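Local coordinates for uncharacterized NTF2-like protein (Burkholderia thailandensis E264, PDB 3EC9) that is of unknown function but adopts the NTF2-like fold of SnoaL-type proteins and probably binds a small molecule in its pocket, at residues Glu42-Ala47 against Ala52-Ser57; Gly94-Thr99 against Phe125-Asp130. All blocks are in the same frame, centred on the assembly; numbering follows the deposited sequence.

Overall arrangement
Both contacts belong to the same curved sheet, in which strands 41-45 and 121-129 are neighbours; Thr44 N bonds to Phe125 O at 2.8 Å, and the two centres lie about 14 Å apart. Interaction 1 is partly buried. It pairs strand 41-45 with the outermost strand 53-55 through regular backbone bonds, with Thr44 and Thr54 on one face, and Trp43, Tyr55 and Glu45 on the other. Interaction 2 is fully buried and works quite differently: strands 89-100 and 121-129 are not adjacent, so side chains alone meet, across strand 106-118. The two come together at the bound acetate, which lies near Glu45 of interaction 1 and Tyr96 of interaction 2.

Interaction 1 (Glu42-Ala47 against Ala52-Ser57); sequences EWTEMA and AGTYRS
Thr44 and Thr54 face each other across a non-hydrogen-bonded antiparallel pair, and their hydroxyls meet: OG1 of Thr44 is 2.8 Å from OG1 of Thr54, a hydrogen bond in which either could be the donor. In both residues OG1 is anti to the carbonyl carbon (chi1 -58° and -61°), which brings the oxygens together over the strand pair. Beyond them on this side, the Thr54 methyl CG2 sits 3.6 Å above the Arg56 guanidinium plane, toward its rim. Arg56 does not reach Glu42 directly. One water bridges them instead, accepting from Arg56 NE at 3.0 Å and donating to Glu42 OE2 at 3.2 Å, so any charge attraction here is probably modest.

The opposite face carries Trp43, Glu45 and Tyr55, packed beneath helix 58-72. Glu45 meets the edge of the Tyr55 ring, with CG 4.0 Å from CE2, the two side chains running at about a right angle. Bent at chi2, Glu45 then swings its carboxylate back along its own strand, where OE2 accepts from Trp43 NE1 at 3.0 Å on its anti side, with the donor tilted 25° out of the carboxylate plane. That bond ties down the indole, which also stacks on Phe125. The Tyr55 hydroxyl bonds to Cys51 O.

Between these two faces, the backbones of Trp43 and Tyr55 exchange two hydrogen bonds, and those of Glu45 and Gly53 two more. Gly53 takes a positive phi, in a backbone shape suited to glycine. Ser57 then caps the start of helix 58-72. This is an antiparallel beta hairpin running into a helix, placed at one edge of the curved sheet of an NTF2-like fold.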
loop_
_atom_site.group_PDB
_atom_site.type_symbol
_atom_site.label_atom_id
_atom_site.label_comp_id
_atom_site.label_asym_id
_atom_site.label_seq_id
_atom_site.Cartn_x
_atom_site.Cartn_y
_atom_site.Cartn_z
ATOM N N GLU B 42 -14.359 0.539 -10.060
ATOM C CA GLU B 42 -13.090 -0.056 -10.463
ATOM C C GLU B 42 -12.384 -0.538 -9.191
ATOM O O GLU B 42 -11.976 0.268 -8.367
ATOM C CB GLU B 42 -12.260 0.961 -11.251
ATOM C CG GLU B 42 -12.960 1.384 -12.539
ATOM C CD GLU B 42 -12.160 2.362 -13.386
ATOM O OE1 GLU B 42 -10.970 2.618 -13.075
ATOM O OE2 GLU B 42 -12.739 2.866 -14.378
ATOM N N TRP B 43 -12.310 -1.850 -9.023
ATOM C CA TRP B 43 -11.749 -2.485 -7.836
ATOM C C TRP B 43 -10.510 -3.273 -8.282
ATOM O O TRP B 43 -10.602 -4.285 -8.989
ATOM C CB TRP B 43 -12.803 -3.391 -7.231
ATOM C CG TRP B 43 -12.389 -4.165 -6.060
ATOM C CD1 TRP B 43 -11.408 -5.151 -6.003
ATOM C CD2 TRP B 43 -12.948 -4.100 -4.745
ATOM N NE1 TRP B 43 -11.342 -5.686 -4.754
ATOM C CE2 TRP B 43 -12.282 -5.080 -3.958
ATOM C CE3 TRP B 43 -13.973 -3.345 -4.161
ATOM C CZ2 TRP B 43 -12.578 -5.296 -2.597
ATOM C CZ3 TRP B 43 -14.250 -3.556 -2.776
ATOM C CH2 TRP B 43 -13.552 -4.528 -2.031
ATOM N N THR B 44 -9.348 -2.765 -7.892
ATOM C CA THR B 44 -8.076 -3.305 -8.286
ATOM C C THR B 44 -7.344 -4.091 -7.155
ATOM O O THR B 44 -6.954 -3.554 -6.118
ATOM C CB THR B 44 -7.123 -2.226 -8.823
ATOM O OG1 THR B 44 -7.765 -1.588 -9.936
ATOM C CG2 THR B 44 -5.774 -2.832 -9.203
ATOM N N GLU B 45 -7.173 -5.381 -7.388
ATOM C CA GLU B 45 -6.341 -6.252 -6.564
ATOM C C GLU B 45 -4.922 -6.120 -7.178
ATOM O O GLU B 45 -4.762 -6.035 -8.402
ATOM C CB GLU B 45 -6.824 -7.699 -6.638
ATOM C CG GLU B 45 -8.183 -7.919 -5.986
ATOM C CD GLU B 45 -8.122 -7.906 -4.507
ATOM O OE1 GLU B 45 -7.491 -8.792 -3.918
ATOM O OE2 GLU B 45 -8.765 -7.046 -3.903
HETATM N N MSE B 46 -3.919 -6.016 -6.305
HETATM C CA MSE B 46 -2.567 -5.738 -6.759
HETATM C C MSE B 46 -2.016 -6.770 -7.756
HETATM O O MSE B 46 -2.293 -7.940 -7.640
HETATM C CB MSE B 46 -1.636 -5.632 -5.551
HETATM C CG MSE B 46 -0.318 -5.096 -5.864
HETATM SE SE MSE B 46 0.833 -4.760 -4.291
HETATM C CE MSE B 46 1.120 -2.817 -4.327
ATOM N N ALA B 47 -1.158 -6.322 -8.685
ATOM C CA ALA B 47 -0.675 -7.137 -9.774
ATOM C C ALA B 47 -0.061 -8.428 -9.256
ATOM O O ALA B 47 -0.296 -9.507 -9.841
ATOM C CB ALA B 47 0.329 -6.332 -10.597
ATOM N N ALA B 52 -5.141 -10.743 -8.476
ATOM C CA ALA B 52 -4.764 -9.611 -9.292
ATOM C C ALA B 52 -5.789 -9.303 -10.371
ATOM O O ALA B 52 -6.243 -10.198 -11.100
ATOM C CB ALA B 52 -3.408 -9.832 -9.969
ATOM N N GLY B 53 -6.062 -8.031 -10.567
ATOM C CA GLY B 53 -6.893 -7.605 -11.667
ATOM C C GLY B 53 -7.747 -6.404 -11.296
ATOM O O GLY B 53 -7.792 -5.997 -10.124
ATOM N N THR B 54 -8.446 -5.829 -12.276
ATOM C CA THR B 54 -9.427 -4.748 -12.044
ATOM C C THR B 54 -10.819 -5.255 -12.381
ATOM O O THR B 54 -11.055 -5.731 -13.496
ATOM C CB THR B 54 -9.117 -3.447 -12.783
ATOM O OG1 THR B 54 -7.868 -2.956 -12.341
ATOM C CG2 THR B 54 -10.186 -2.393 -12.557
ATOM N N TYR B 55 -11.690 -5.198 -11.376
ATOM C CA TYR B 55 -13.041 -5.754 -11.431
ATOM C C TYR B 55 -14.046 -4.641 -11.458
ATOM O O TYR B 55 -13.885 -3.632 -10.774
ATOM C CB TYR B 55 -13.255 -6.678 -10.228
ATOM C CG TYR B 55 -12.228 -7.779 -10.222
ATOM C CD1 TYR B 55 -12.319 -8.842 -11.095
ATOM C CD2 TYR B 55 -11.088 -7.719 -9.419
ATOM C CE1 TYR B 55 -11.350 -9.791 -11.149
ATOM C CE2 TYR B 55 -10.150 -8.684 -9.436
ATOM C CZ TYR B 55 -10.268 -9.730 -10.311
ATOM O OH TYR B 55 -9.296 -10.708 -10.359
ATOM N N ARG B 56 -15.103 -4.838 -12.238
ATOM C CA ARG B 56 -15.931 -3.704 -12.669
ATOM C C ARG B 56 -17.414 -3.884 -12.321
ATOM O O ARG B 56 -18.277 -3.193 -12.878
ATOM C CB ARG B 56 -15.714 -3.432 -14.163
ATOM C CG ARG B 56 -14.273 -3.008 -14.473
ATOM C CD ARG B 56 -14.136 -2.406 -15.834
ATOM N NE ARG B 56 -13.064 -1.422 -15.826
ATOM C CZ ARG B 56 -11.774 -1.702 -15.959
ATOM N NH1 ARG B 56 -11.357 -2.963 -16.140
ATOM N NH2 ARG B 56 -10.892 -0.693 -15.909
ATOM N N SER B 57 -17.712 -4.781 -11.383
ATOM C CA SER B 57 -19.061 -4.902 -10.838
ATOM C C SER B 57 -18.954 -5.599 -9.515
ATOM O O SER B 57 -17.967 -6.314 -9.261
ATOM C CB SER B 57 -20.002 -5.744 -11.747
ATOM O OG SER B 57 -19.568 -7.099 -11.877
HETATM O O HOH W 1 -15.024 0.644 -14.748
#

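Interaction 2 (Gly94-Thr99 against Phe125-Asp130). With ACT (acetate ion), chain E.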
loop_
_atom_site.group_PDB
_atom_site.type_symbol
_atom_site.label_atom_id
_atom_site.label_comp_id
_atom_site.label_asym_id
_atom_site.label_seq_id
_atom_site.Cartn_x
_atom_site.Cartn_y
_atom_site.Cartn_z
ATOM N N GLY B 94 -3.868 -2.143 7.551
ATOM C CA GLY B 94 -3.943 -3.207 8.528
ATOM C C GLY B 94 -3.094 -4.384 8.125
ATOM O O GLY B 94 -2.085 -4.228 7.461
ATOM N N ARG B 95 -3.555 -5.566 8.516
ATOM C CA ARG B 95 -2.831 -6.802 8.333
ATOM C C ARG B 95 -3.733 -7.867 7.708
ATOM O O ARG B 95 -4.890 -8.036 8.114
ATOM C CB ARG B 95 -2.311 -7.274 9.691
ATOM C CG ARG B 95 -1.155 -6.423 10.162
ATOM C CD ARG B 95 -0.849 -6.584 11.647
ATOM N NE ARG B 95 -1.927 -6.018 12.470
ATOM N N TYR B 96 -3.160 -8.617 6.784
ATOM C CA TYR B 96 -3.744 -9.818 6.258
ATOM C C TYR B 96 -3.095 -11.009 6.914
ATOM O O TYR B 96 -1.908 -10.976 7.256
ATOM C CB TYR B 96 -3.472 -9.996 4.771
ATOM C CG TYR B 96 -4.236 -9.128 3.817
ATOM C CD1 TYR B 96 -5.622 -8.907 3.952
ATOM C CD2 TYR B 96 -3.616 -8.610 2.678
ATOM C CE1 TYR B 96 -6.322 -8.137 2.997
ATOM C CE2 TYR B 96 -4.285 -7.861 1.762
ATOM C CZ TYR B 96 -5.647 -7.597 1.921
ATOM O OH TYR B 96 -6.296 -6.866 0.956
ATOM N N SER B 97 -3.852 -12.101 7.013
ATOM C CA SER B 97 -3.323 -13.388 7.445
ATOM C C SER B 97 -4.198 -14.492 6.833
ATOM O O SER B 97 -5.336 -14.240 6.423
ATOM C CB SER B 97 -3.299 -13.513 8.969
ATOM O OG SER B 97 -4.587 -13.291 9.508
ATOM N N GLY B 98 -3.641 -15.691 6.766
ATOM C CA GLY B 98 -4.373 -16.791 6.147
ATOM C C GLY B 98 -3.465 -17.996 6.008
ATOM O O GLY B 98 -2.239 -17.862 6.086
ATOM N N THR B 99 -4.066 -19.152 5.734
ATOM C CA THR B 99 -3.343 -20.398 5.488
ATOM C C THR B 99 -3.766 -20.911 4.099
ATOM O O THR B 99 -4.965 -21.079 3.835
ATOM C CB THR B 99 -3.652 -21.472 6.578
ATOM O OG1 THR B 99 -3.240 -20.973 7.860
ATOM C CG2 THR B 99 -2.947 -22.804 6.241
ATOM N N PHE B 125 -11.373 1.183 -5.569
ATOM C CA PHE B 125 -10.627 0.475 -4.521
ATOM C C PHE B 125 -9.314 0.050 -5.146
ATOM O O PHE B 125 -9.283 -0.456 -6.281
ATOM C CB PHE B 125 -11.369 -0.781 -4.067
ATOM C CG PHE B 125 -10.549 -1.754 -3.272
ATOM C CD1 PHE B 125 -9.821 -2.769 -3.904
ATOM C CD2 PHE B 125 -10.490 -1.645 -1.889
ATOM C CE1 PHE B 125 -9.097 -3.655 -3.142
ATOM C CE2 PHE B 125 -9.751 -2.565 -1.117
ATOM C CZ PHE B 125 -9.073 -3.549 -1.750
ATOM N N GLU B 126 -8.227 0.231 -4.401
ATOM C CA GLU B 126 -6.954 -0.325 -4.840
ATOM C C GLU B 126 -6.193 -0.921 -3.643
ATOM O O GLU B 126 -6.066 -0.274 -2.595
ATOM C CB GLU B 126 -6.121 0.672 -5.665
ATOM C CG GLU B 126 -4.789 0.050 -6.182
ATOM C CD GLU B 126 -4.001 0.941 -7.075
ATOM O OE1 GLU B 126 -4.370 2.141 -7.258
ATOM O OE2 GLU B 126 -3.021 0.421 -7.695
ATOM N N GLN B 127 -5.669 -2.131 -3.819
ATOM C CA GLN B 127 -4.980 -2.863 -2.780
ATOM C C GLN B 127 -3.435 -2.710 -2.961
ATOM O O GLN B 127 -2.917 -2.813 -4.077
ATOM C CB GLN B 127 -5.329 -4.352 -2.932
ATOM C CG GLN B 127 -4.597 -5.310 -2.035
ATOM C CD GLN B 127 -4.712 -6.741 -2.605
ATOM O OE1 GLN B 127 -4.306 -7.015 -3.763
ATOM N NE2 GLN B 127 -5.276 -7.630 -1.825
ATOM N N PHE B 128 -2.730 -2.495 -1.844
ATOM C CA PHE B 128 -1.277 -2.441 -1.818
ATOM C C PHE B 128 -0.783 -3.347 -0.687
ATOM O O PHE B 128 -0.890 -2.984 0.476
ATOM C CB PHE B 128 -0.755 -1.017 -1.574
ATOM C CG PHE B 128 -1.281 0.031 -2.543
ATOM C CD1 PHE B 128 -2.545 0.525 -2.385
ATOM C CD2 PHE B 128 -0.504 0.474 -3.605
ATOM C CE1 PHE B 128 -3.040 1.476 -3.281
ATOM C CE2 PHE B 128 -0.974 1.423 -4.498
ATOM C CZ PHE B 128 -2.262 1.925 -4.344
ATOM N N THR B 129 -0.303 -4.553 -0.990
ATOM C CA THR B 129 0.076 -5.520 0.022
ATOM C C THR B 129 1.375 -6.236 -0.293
ATOM O O THR B 129 1.942 -6.082 -1.391
ATOM C CB THR B 129 -1.068 -6.519 0.274
ATOM O OG1 THR B 129 -0.868 -7.246 1.509
ATOM C CG2 THR B 129 -1.244 -7.480 -0.904
ATOM N N ASP B 130 1.846 -7.026 0.678
ATOM C CA ASP B 130 3.152 -7.683 0.581
ATOM C C ASP B 130 3.010 -8.943 -0.198
ATOM O O ASP B 130 2.914 -10.066 0.311
ATOM C CB ASP B 130 3.694 -7.881 1.997
ATOM C CG ASP B 130 5.221 -7.998 2.043
ATOM O OD1 ASP B 130 5.842 -8.438 1.046
ATOM O OD2 ASP B 130 5.812 -7.671 3.108
HETATM C C ACT E . -9.030 -7.736 -0.612
HETATM O O ACT E . -8.663 -7.749 0.589
HETATM O OXT ACT E . -8.389 -7.016 -1.421
HETATM C CH3 ACT E . -10.231 -8.518 -1.035
#
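Hydrogen bonding centres on the Tyr96 hydroxyl, which Gln127 reaches from across the sheet. Gln127 NE2 donates to Tyr96 OH at 3.1 Å with an almost straight N-H (178°), the oxygen lying in the amide plane, while ring and amide stand 79° apart. Extended, with CG anti to the backbone N, Gln127 spans the gap; its OE1 accepts from Met46 N, which fixes the amide's rotation. Tyr96 OH in turn donates to acetate O at 2.6 Å; His113 NE2 is a further hydrogen-bond partner of it, and Thr129 OG1 bonds to Arg110 O.

Strand 106-118 runs between the two strands, and the CA atoms of Tyr96 and Thr129 are still 8.5 Å apart. Only side chains bridge that distance, on the face that carries the acetate, consistent with the pocket on the concave side of the sheet in the cone-shaped NTF2-like fold. The acetate, probably from the crystallisation liquor, may mark a ligand site.

Van der Waals packing does the rest. Thr129 comes to the edge of the Tyr96 ring, with OG1 3.3 Å from CD2. Phe125 borders the anion, its CZ 3.5 Å from acetate OXT, and is met edge-to-face by Trp115.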